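Local coordinates for anaerobically-induced outer membrane porin OprE (Pseudomonas aeruginosa, PDB 4FRX), which is an outer membrane porin of the OprD family that probably forms a channel through which small solutes diffuse across the outer membrane, at residues E278-A283 against N305-F310; G300-N305 against L325-Q330. All blocks are in the same frame, centred on the assembly; numbering follows the deposited sequence.

Contact 1. Residues E278-A283 against N305-F310; sequences EVDNRA and NGDSDF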
ATOM      1  N   GLU A 278      -1.108 -23.771   3.298  1.00  9.05           N
ATOM      2  CA  GLU A 278      -1.801 -23.129   4.406  1.00  7.84           C
ATOM      3  C   GLU A 278      -1.087 -21.832   4.764  1.00  8.37           C
ATOM      4  O   GLU A 278       0.134 -21.787   4.741  1.00 15.06           O
ATOM      5  CB  GLU A 278      -1.782 -24.048   5.620  1.00  8.75           C
ATOM      6  CG  GLU A 278      -2.763 -23.634   6.692  1.00  9.15           C
ATOM      7  CD  GLU A 278      -2.818 -24.592   7.864  1.00 23.72           C
ATOM      8  OE1 GLU A 278      -1.980 -25.521   7.934  1.00 22.65           O
ATOM      9  OE2 GLU A 278      -3.707 -24.402   8.722  1.00 24.34           O
ATOM     10  N   VAL A 279      -1.839 -20.781   5.086  1.00  8.09           N
ATOM     11  CA  VAL A 279      -1.218 -19.567   5.622  1.00 12.03           C
ATOM     12  C   VAL A 279      -0.572 -19.915   6.968  1.00 15.15           C
ATOM     13  O   VAL A 279      -1.171 -20.618   7.774  1.00  7.66           O
ATOM     14  CB  VAL A 279      -2.228 -18.405   5.786  1.00 11.79           C
ATOM     15  CG1 VAL A 279      -1.603 -17.252   6.558  1.00 11.06           C
ATOM     16  CG2 VAL A 279      -2.714 -17.929   4.428  1.00  9.40           C
ATOM     17  N   ASP A 280       0.645 -19.418   7.186  1.00 12.57           N
ATOM     18  CA  ASP A 280       1.487 -19.787   8.318  1.00 12.00           C
ATOM     19  C   ASP A 280       2.726 -18.906   8.233  1.00  9.60           C
ATOM     20  O   ASP A 280       3.760 -19.327   7.732  1.00  7.69           O
ATOM     21  CB  ASP A 280       1.892 -21.270   8.220  1.00 13.81           C
ATOM     22  CG  ASP A 280       2.942 -21.679   9.256  1.00 22.01           C
ATOM     23  OD1 ASP A 280       2.835 -21.238  10.414  1.00 18.61           O
ATOM     24  OD2 ASP A 280       3.872 -22.447   8.905  1.00 17.63           O
ATOM     25  N   ASN A 281       2.622 -17.673   8.727  1.00 12.41           N
ATOM     26  CA  ASN A 281       3.714 -16.716   8.638  1.00  9.15           C
ATOM     27  C   ASN A 281       3.806 -15.820   9.880  1.00 12.41           C
ATOM     28  O   ASN A 281       2.800 -15.317  10.385  1.00  7.94           O
ATOM     29  CB  ASN A 281       3.559 -15.856   7.371  1.00  6.24           C
ATOM     30  CG  ASN A 281       4.713 -14.874   7.168  1.00 10.31           C
ATOM     31  OD1 ASN A 281       5.663 -15.160   6.447  1.00 22.21           O
ATOM     32  ND2 ASN A 281       4.621 -13.712   7.790  1.00  9.70           N
ATOM     33  N   ARG A 282       5.020 -15.684  10.392  1.00  8.93           N
ATOM     34  CA  ARG A 282       5.317 -14.731  11.449  0.52 10.25           C
ATOM     35  C   ARG A 282       6.378 -13.770  10.922  1.00 11.45           C
ATOM     36  O   ARG A 282       7.411 -14.197  10.429  1.00 15.05           O
ATOM     37  CB  ARG A 282       5.797 -15.454  12.720  0.52 15.32           C
ATOM     38  CG  ARG A 282       4.739 -16.367  13.345  0.52 18.41           C
ATOM     39  CD  ARG A 282       5.252 -17.120  14.572  0.52 24.09           C
ATOM     40  NE  ARG A 282       6.300 -18.095  14.266  0.52 20.20           N
ATOM     41  CZ  ARG A 282       7.600 -17.869  14.442  0.52 21.26           C
ATOM     42  NH1 ARG A 282       8.018 -16.705  14.918  0.52 30.09           N
ATOM     43  NH2 ARG A 282       8.482 -18.807  14.143  0.52 22.06           N
ATOM     44  N   ALA A 283       6.105 -12.465  10.997  1.00 14.20           N
ATOM     45  CA  ALA A 283       7.030 -11.459  10.472  1.00 10.81           C
ATOM     46  C   ALA A 283       7.419 -10.525  11.622  1.00 12.27           C
ATOM     47  O   ALA A 283       6.570 -10.152  12.411  1.00 10.97           O
ATOM     48  CB  ALA A 283       6.352 -10.666   9.398  1.00 10.31           C
ATOM     49  N   ASN A 305       9.209 -16.052   9.320  1.00  5.68           N
ATOM     50  CA  ASN A 305       9.253 -17.484   9.657  1.00  6.00           C
ATOM     51  C   ASN A 305       7.912 -18.120   9.346  1.00 12.82           C
ATOM     52  O   ASN A 305       6.886 -17.425   9.302  1.00 11.49           O
ATOM     53  CB  ASN A 305       9.584 -17.679  11.140  1.00 11.97           C
ATOM     54  CG  ASN A 305      11.043 -17.401  11.457  1.00 12.95           C
ATOM     55  OD1 ASN A 305      11.927 -17.688  10.655  1.00 17.40           O
ATOM     56  ND2 ASN A 305      11.302 -16.867  12.642  1.00 14.52           N
ATOM     57  N   GLY A 306       7.911 -19.433   9.128  1.00  8.50           N
ATOM     58  CA  GLY A 306       6.699 -20.144   8.740  1.00  9.88           C
ATOM     59  C   GLY A 306       6.756 -20.587   7.282  1.00 12.59           C
ATOM     60  O   GLY A 306       7.605 -20.125   6.508  1.00 11.73           O
ATOM     61  N   ASP A 307       5.833 -21.459   6.895  1.00  8.03           N
ATOM     62  CA  ASP A 307       5.813 -22.014   5.547  1.00  8.66           C
ATOM     63  C   ASP A 307       5.191 -21.122   4.473  1.00 14.98           C
ATOM     64  O   ASP A 307       5.379 -21.373   3.291  1.00 11.77           O
ATOM     65  CB  ASP A 307       5.045 -23.336   5.524  1.00  8.40           C
ATOM     66  CG  ASP A 307       5.729 -24.426   6.307  1.00 23.51           C
ATOM     67  OD1 ASP A 307       6.957 -24.325   6.526  1.00 26.62           O
ATOM     68  OD2 ASP A 307       5.026 -25.386   6.697  1.00 25.20           O
ATOM     69  N   SER A 308       4.408 -20.120   4.859  1.00 10.84           N
ATOM     70  CA  SER A 308       3.746 -19.306   3.833  1.00  6.57           C
ATOM     71  C   SER A 308       4.433 -17.961   3.687  1.00 10.86           C
ATOM     72  O   SER A 308       5.102 -17.489   4.619  1.00  7.15           O
ATOM     73  CB  SER A 308       2.265 -19.099   4.156  1.00  3.92           C
ATOM     74  OG  SER A 308       2.087 -17.975   5.011  1.00 10.12           O
ATOM     75  N   ASP A 309       4.289 -17.365   2.508  1.00 14.78           N
ATOM     76  CA  ASP A 309       4.648 -15.962   2.311  1.00 11.26           C
ATOM     77  C   ASP A 309       3.840 -15.108   3.269  1.00  9.23           C
ATOM     78  O   ASP A 309       2.843 -15.544   3.854  1.00 10.82           O
ATOM     79  CB  ASP A 309       4.329 -15.494   0.888  1.00  8.36           C
ATOM     80  CG  ASP A 309       5.146 -16.207  -0.184  1.00 12.76           C
ATOM     81  OD1 ASP A 309       6.043 -17.031   0.122  1.00  9.56           O
ATOM     82  OD2 ASP A 309       4.873 -15.918  -1.361  1.00 10.93           O
ATOM     83  N   PHE A 310       4.277 -13.878   3.448  1.00 12.48           N
ATOM     84  CA  PHE A 310       3.490 -12.941   4.217  1.00 10.29           C
ATOM     85  C   PHE A 310       2.214 -12.615   3.441  1.00 10.76           C
ATOM     86  O   PHE A 310       2.301 -12.197   2.293  1.00  7.58           O
ATOM     87  CB  PHE A 310       4.279 -11.661   4.402  1.00  6.48           C
ATOM     88  CG  PHE A 310       3.496 -10.581   5.085  1.00  3.57           C
ATOM     89  CD1 PHE A 310       3.250 -10.644   6.449  1.00  9.76           C
ATOM     90  CD2 PHE A 310       3.015  -9.493   4.362  1.00  7.37           C
ATOM     91  CE1 PHE A 310       2.538  -9.641   7.093  1.00  5.04           C
ATOM     92  CE2 PHE A 310       2.306  -8.489   4.986  1.00  5.08           C
ATOM     93  CZ  PHE A 310       2.066  -8.562   6.364  1.00 10.00           C
TER

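Contact 2. Residues G300-N305 against L325-Q330; sequences GYQILN and LITDVQ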
ATOM      1  N   GLY A 300      17.765  -1.466   8.917  1.00 11.09           N
ATOM      2  CA  GLY A 300      16.614  -2.254   9.325  1.00 15.64           C
ATOM      3  C   GLY A 300      16.814  -3.741   9.113  1.00  6.87           C
ATOM      4  O   GLY A 300      17.651  -4.145   8.316  1.00 10.73           O
ATOM      5  N   TYR A 301      16.042  -4.552   9.828  1.00  6.82           N
ATOM      6  CA  TYR A 301      16.099  -5.990   9.641  1.00  9.35           C
ATOM      7  C   TYR A 301      14.699  -6.538   9.755  1.00  8.79           C
ATOM      8  O   TYR A 301      13.898  -6.050  10.542  1.00  8.36           O
ATOM      9  CB  TYR A 301      17.033  -6.646  10.662  1.00 13.84           C
ATOM     10  CG  TYR A 301      17.600  -7.953  10.167  1.00 12.82           C
ATOM     11  CD1 TYR A 301      18.750  -7.981   9.391  1.00 13.70           C
ATOM     12  CD2 TYR A 301      16.966  -9.158  10.444  1.00 11.87           C
ATOM     13  CE1 TYR A 301      19.265  -9.176   8.914  1.00 19.23           C
ATOM     14  CE2 TYR A 301      17.486 -10.358   9.977  1.00 13.78           C
ATOM     15  CZ  TYR A 301      18.629 -10.359   9.214  1.00 20.00           C
ATOM     16  OH  TYR A 301      19.134 -11.559   8.743  1.00 19.20           O
ATOM     17  N   GLN A 302      14.393  -7.528   8.923  1.00 12.61           N
ATOM     18  CA  GLN A 302      13.096  -8.174   8.936  1.00  7.08           C
ATOM     19  C   GLN A 302      13.276  -9.688   8.841  1.00  4.31           C
ATOM     20  O   GLN A 302      14.051 -10.161   8.033  1.00  8.92           O
ATOM     21  CB  GLN A 302      12.304  -7.704   7.727  1.00 10.43           C
ATOM     22  CG  GLN A 302      10.937  -8.343   7.592  1.00  5.93           C
ATOM     23  CD  GLN A 302      10.181  -7.727   6.453  1.00  6.87           C
ATOM     24  OE1 GLN A 302       9.578  -6.667   6.604  1.00 12.08           O
ATOM     25  NE2 GLN A 302      10.262  -8.356   5.276  1.00 10.49           N
ATOM     26  N   ILE A 303      12.528 -10.425   9.654  1.00  4.24           N
ATOM     27  CA  ILE A 303      12.596 -11.873   9.662  1.00  9.07           C
ATOM     28  C   ILE A 303      11.210 -12.463   9.402  1.00 11.23           C
ATOM     29  O   ILE A 303      10.264 -12.143  10.111  1.00 10.26           O
ATOM     30  CB  ILE A 303      13.097 -12.371  11.031  1.00  4.60           C
ATOM     31  CG1 ILE A 303      14.503 -11.822  11.301  1.00 11.39           C
ATOM     32  CG2 ILE A 303      13.042 -13.908  11.106  1.00  6.50           C
ATOM     33  CD1 ILE A 303      14.981 -12.071  12.723  1.00 20.72           C
ATOM     34  N   LEU A 304      11.099 -13.324   8.388  1.00  8.26           N
ATOM     35  CA  LEU A 304       9.863 -14.057   8.122  1.00  7.34           C
ATOM     36  C   LEU A 304      10.061 -15.515   8.457  1.00  5.39           C
ATOM     37  O   LEU A 304      10.960 -16.152   7.914  1.00 10.30           O
ATOM     38  CB  LEU A 304       9.502 -13.994   6.639  1.00  4.16           C
ATOM     39  CG  LEU A 304       9.381 -12.609   6.022  1.00 11.82           C
ATOM     40  CD1 LEU A 304       8.646 -12.715   4.682  1.00 15.65           C
ATOM     41  CD2 LEU A 304       8.650 -11.698   6.964  1.00 10.73           C
ATOM     42  N   ASN A 305       9.209 -16.052   9.320  1.00  5.68           N
ATOM     43  CA  ASN A 305       9.253 -17.484   9.657  1.00  6.00           C
ATOM     44  C   ASN A 305       7.912 -18.120   9.346  1.00 12.82           C
ATOM     45  O   ASN A 305       6.886 -17.425   9.302  1.00 11.49           O
ATOM     46  CB  ASN A 305       9.584 -17.679  11.140  1.00 11.97           C
ATOM     47  CG  ASN A 305      11.043 -17.401  11.457  1.00 12.95           C
ATOM     48  OD1 ASN A 305      11.927 -17.688  10.655  1.00 17.40           O
ATOM     49  ND2 ASN A 305      11.302 -16.867  12.642  1.00 14.52           N
ATOM     50  N   LEU A 325       5.130  -3.832   5.175  1.00  8.57           N
ATOM     51  CA  LEU A 325       6.444  -4.319   5.566  1.00  7.62           C
ATOM     52  C   LEU A 325       7.473  -3.237   5.248  1.00  7.90           C
ATOM     53  O   LEU A 325       7.345  -2.523   4.240  1.00 10.00           O
ATOM     54  CB  LEU A 325       6.788  -5.599   4.772  1.00  9.32           C
ATOM     55  CG  LEU A 325       5.878  -6.830   4.943  1.00 10.55           C
ATOM     56  CD1 LEU A 325       6.271  -7.976   3.992  1.00  9.87           C
ATOM     57  CD2 LEU A 325       5.852  -7.327   6.400  1.00 11.90           C
ATOM     58  N   ILE A 326       8.519  -3.149   6.069  1.00 10.03           N
ATOM     59  CA  ILE A 326       9.616  -2.216   5.806  1.00  9.97           C
ATOM     60  C   ILE A 326      10.371  -2.511   4.520  1.00 11.50           C
ATOM     61  O   ILE A 326      11.189  -1.692   4.060  1.00 10.23           O
ATOM     62  CB  ILE A 326      10.612  -2.103   6.996  1.00 11.60           C
ATOM     63  CG1 ILE A 326      11.271  -3.449   7.310  1.00  8.46           C
ATOM     64  CG2 ILE A 326       9.908  -1.520   8.223  1.00 13.01           C
ATOM     65  CD1 ILE A 326      12.416  -3.341   8.339  1.00 11.67           C
ATOM     66  N   THR A 327      10.065  -3.665   3.934  1.00  9.82           N
ATOM     67  CA  THR A 327      10.694  -4.129   2.706  1.00  9.77           C
ATOM     68  C   THR A 327       9.789  -3.978   1.474  1.00 11.98           C
ATOM     69  O   THR A 327      10.137  -4.442   0.394  1.00 14.09           O
ATOM     70  CB  THR A 327      11.108  -5.606   2.828  1.00  7.86           C
ATOM     71  OG1 THR A 327       9.945  -6.410   3.094  1.00  8.96           O
ATOM     72  CG2 THR A 327      12.132  -5.792   3.952  1.00  7.00           C
ATOM     73  N   ASP A 328       8.636  -3.331   1.621  1.00 10.98           N
ATOM     74  CA  ASP A 328       7.770  -3.117   0.463  1.00 10.13           C
ATOM     75  C   ASP A 328       8.330  -1.920  -0.285  1.00  9.94           C
ATOM     76  O   ASP A 328       8.148  -0.786   0.134  1.00 13.18           O
ATOM     77  CB  ASP A 328       6.310  -2.879   0.867  1.00 14.69           C
ATOM     78  CG  ASP A 328       5.363  -2.801  -0.342  1.00 23.69           C
ATOM     79  OD1 ASP A 328       5.581  -1.965  -1.242  1.00 22.13           O
ATOM     80  OD2 ASP A 328       4.384  -3.575  -0.391  1.00 22.05           O
ATOM     81  N   VAL A 329       9.012  -2.195  -1.393  1.00 11.12           N
ATOM     82  CA  VAL A 329       9.770  -1.183  -2.125  1.00  9.31           C
ATOM     83  C   VAL A 329       9.300  -1.123  -3.582  1.00 18.62           C
ATOM     84  O   VAL A 329       8.189  -1.544  -3.891  1.00 14.13           O
ATOM     85  CB  VAL A 329      11.297  -1.419  -2.004  1.00  8.61           C
ATOM     86  CG1 VAL A 329      11.744  -1.203  -0.554  1.00  9.71           C
ATOM     87  CG2 VAL A 329      11.661  -2.842  -2.425  1.00 12.15           C
ATOM     88  N   GLN A 330      10.122  -0.581  -4.474  1.00 12.58           N
ATOM     89  CA  GLN A 330       9.609  -0.214  -5.792  1.00 14.20           C
ATOM     90  C   GLN A 330       9.251  -1.432  -6.629  1.00 10.66           C
ATOM     91  O   GLN A 330       8.225  -1.449  -7.308  1.00 15.19           O
ATOM     92  CB  GLN A 330      10.593   0.706  -6.539  1.00 12.85           C
ATOM     93  CG  GLN A 330      10.087   1.141  -7.901  1.00  9.98           C
ATOM     94  CD  GLN A 330      11.035   2.090  -8.613  1.00 16.00           C
ATOM     95  OE1 GLN A 330      11.889   2.721  -7.985  1.00 13.61           O
ATOM     96  NE2 GLN A 330      10.882   2.199  -9.939  1.00 14.59           N
TER
HETATM   97  O   HOH W   1       8.276  -5.086   8.320  1.00 11.16           O

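Contact 1. Residues E278-A283 against N305-F310
At the open end of the beta hairpin formed by strands 280-292 and 295-305, Arg282 and Asn305 make an antiparallel hydrogen-bonded pair, and the chain beyond it leaves the ladder of the barrel wall. The pairing is nearly straight both ways: Arg282 N lies 2.8 Å from Asn305 O, and Asn305 N lies 2.8 Å from Arg282 O, in the plane of that carbonyl. On the face that carries both side chains, the guanidinium of Arg282 lies over Asn305 CB in the conformer described; a second is modelled, so this overlap is doubtful. The Asn305 amide oxygen is held from elsewhere, by Arg340 NH1.

From Gly306 onward the regular ladder ends, and backbone and side-chain bonds are mixed. Gly306 has no side chain, and its CA comes to 3.2 Å from Asp280 O in a CA-H...O contact. Asp280 O also accepts Ser308 N at 3.1 Å. The Asp280 carboxylate, with CG anti to the backbone N (chi1 171°), reaches Asp307 N: OD2 is 3.0 Å from it, and the N-H meets it from above the carboxylate plane at a nearly linear 174°. Ser308 OG is gripped twice, accepting Asp280 N at 3.0 Å and donating to Asp309 O at 2.8 Å, which fixes the rotation of the hydroxyl. Further along, Phe310 brings its ring near Ala283 CB and meets Phe246 edge-to-face. Regular pairing thus stops at Arg282-Asn305; beyond it the Asp280 carboxylate and Ser308 hydroxyl join one further backbone bond, where the hairpin strands of the porin beta-barrel run into a long loop.

Contact 2. Residues G300-N305 against L325-Q330
Thr327 OG1 is gripped by two groups: it accepts Gln302 NE2 at 2.9 Å and is also hydrogen-bonded to the carbonyl of Lys333. The bond joins the barrel wall, strand 295-305, to the loop that follows it, which here runs inside the barrel. Evidence for that course comes from Gln330, whose N binds Asp383 on strand 377-389 and whose NE2 binds Glu425 on strand 423-434, both in wall strands well separated from 295-305. Such an inward-folded loop is consistent with the pore constriction of OprD-family channels.

Leu325 to Asp328 form a type I beta turn, closed by Asp328 N to Leu325 O, and Gln302 reaches it from the strand. With chi1 at 178°, CG points opposite the backbone N, and the extended chain beyond it carries the amide to the turn; Thr327 approaches from the opposite direction. The N-H bond is moderately bent, at 143°, and OG1 sits 26° out of the amide plane, so the fit is not ideal. Alongside, Thr327 CG2 packs against the same amide, 3.4 Å from Gln302 NE2.

The oxygen end of the amide is held through a water, which donates to Gln302 OE1 at 2.7 Å and accepts Ile326 N at 3.0 Å. Both ends of the amide are therefore engaged by the turn, which fixes its rotation. Leu325 crosses Gln302 at about a right angle, with its CB 3.5 Å from OE1. The CG1 branch of Ile326 ends at the strand backbone, its CD1 3.8 Å from Tyr301 O.

Both contacts fasten the loop after strand 295-305 to the barrel wall, and they share Asn305, the last residue of that strand. Contact 1 holds the start of the loop at the strand end and is only partly buried; contact 2 holds a later turn farther in and is mostly buried. The chemistry follows the place: contact 1 relies on five direct hydrogen bonds, all donated by backbone N-H groups, three to carbonyls, one to a hydroxyl and one to a carboxylate, whereas contact 2 has one direct bond, one water bridge and apolar flanks. They meet in an apolar seam, where Ala283 CB lies 3.5 Å from Leu304 CD2 and Phe310 CD2 lies 3.6 Å from Leu325 CD1.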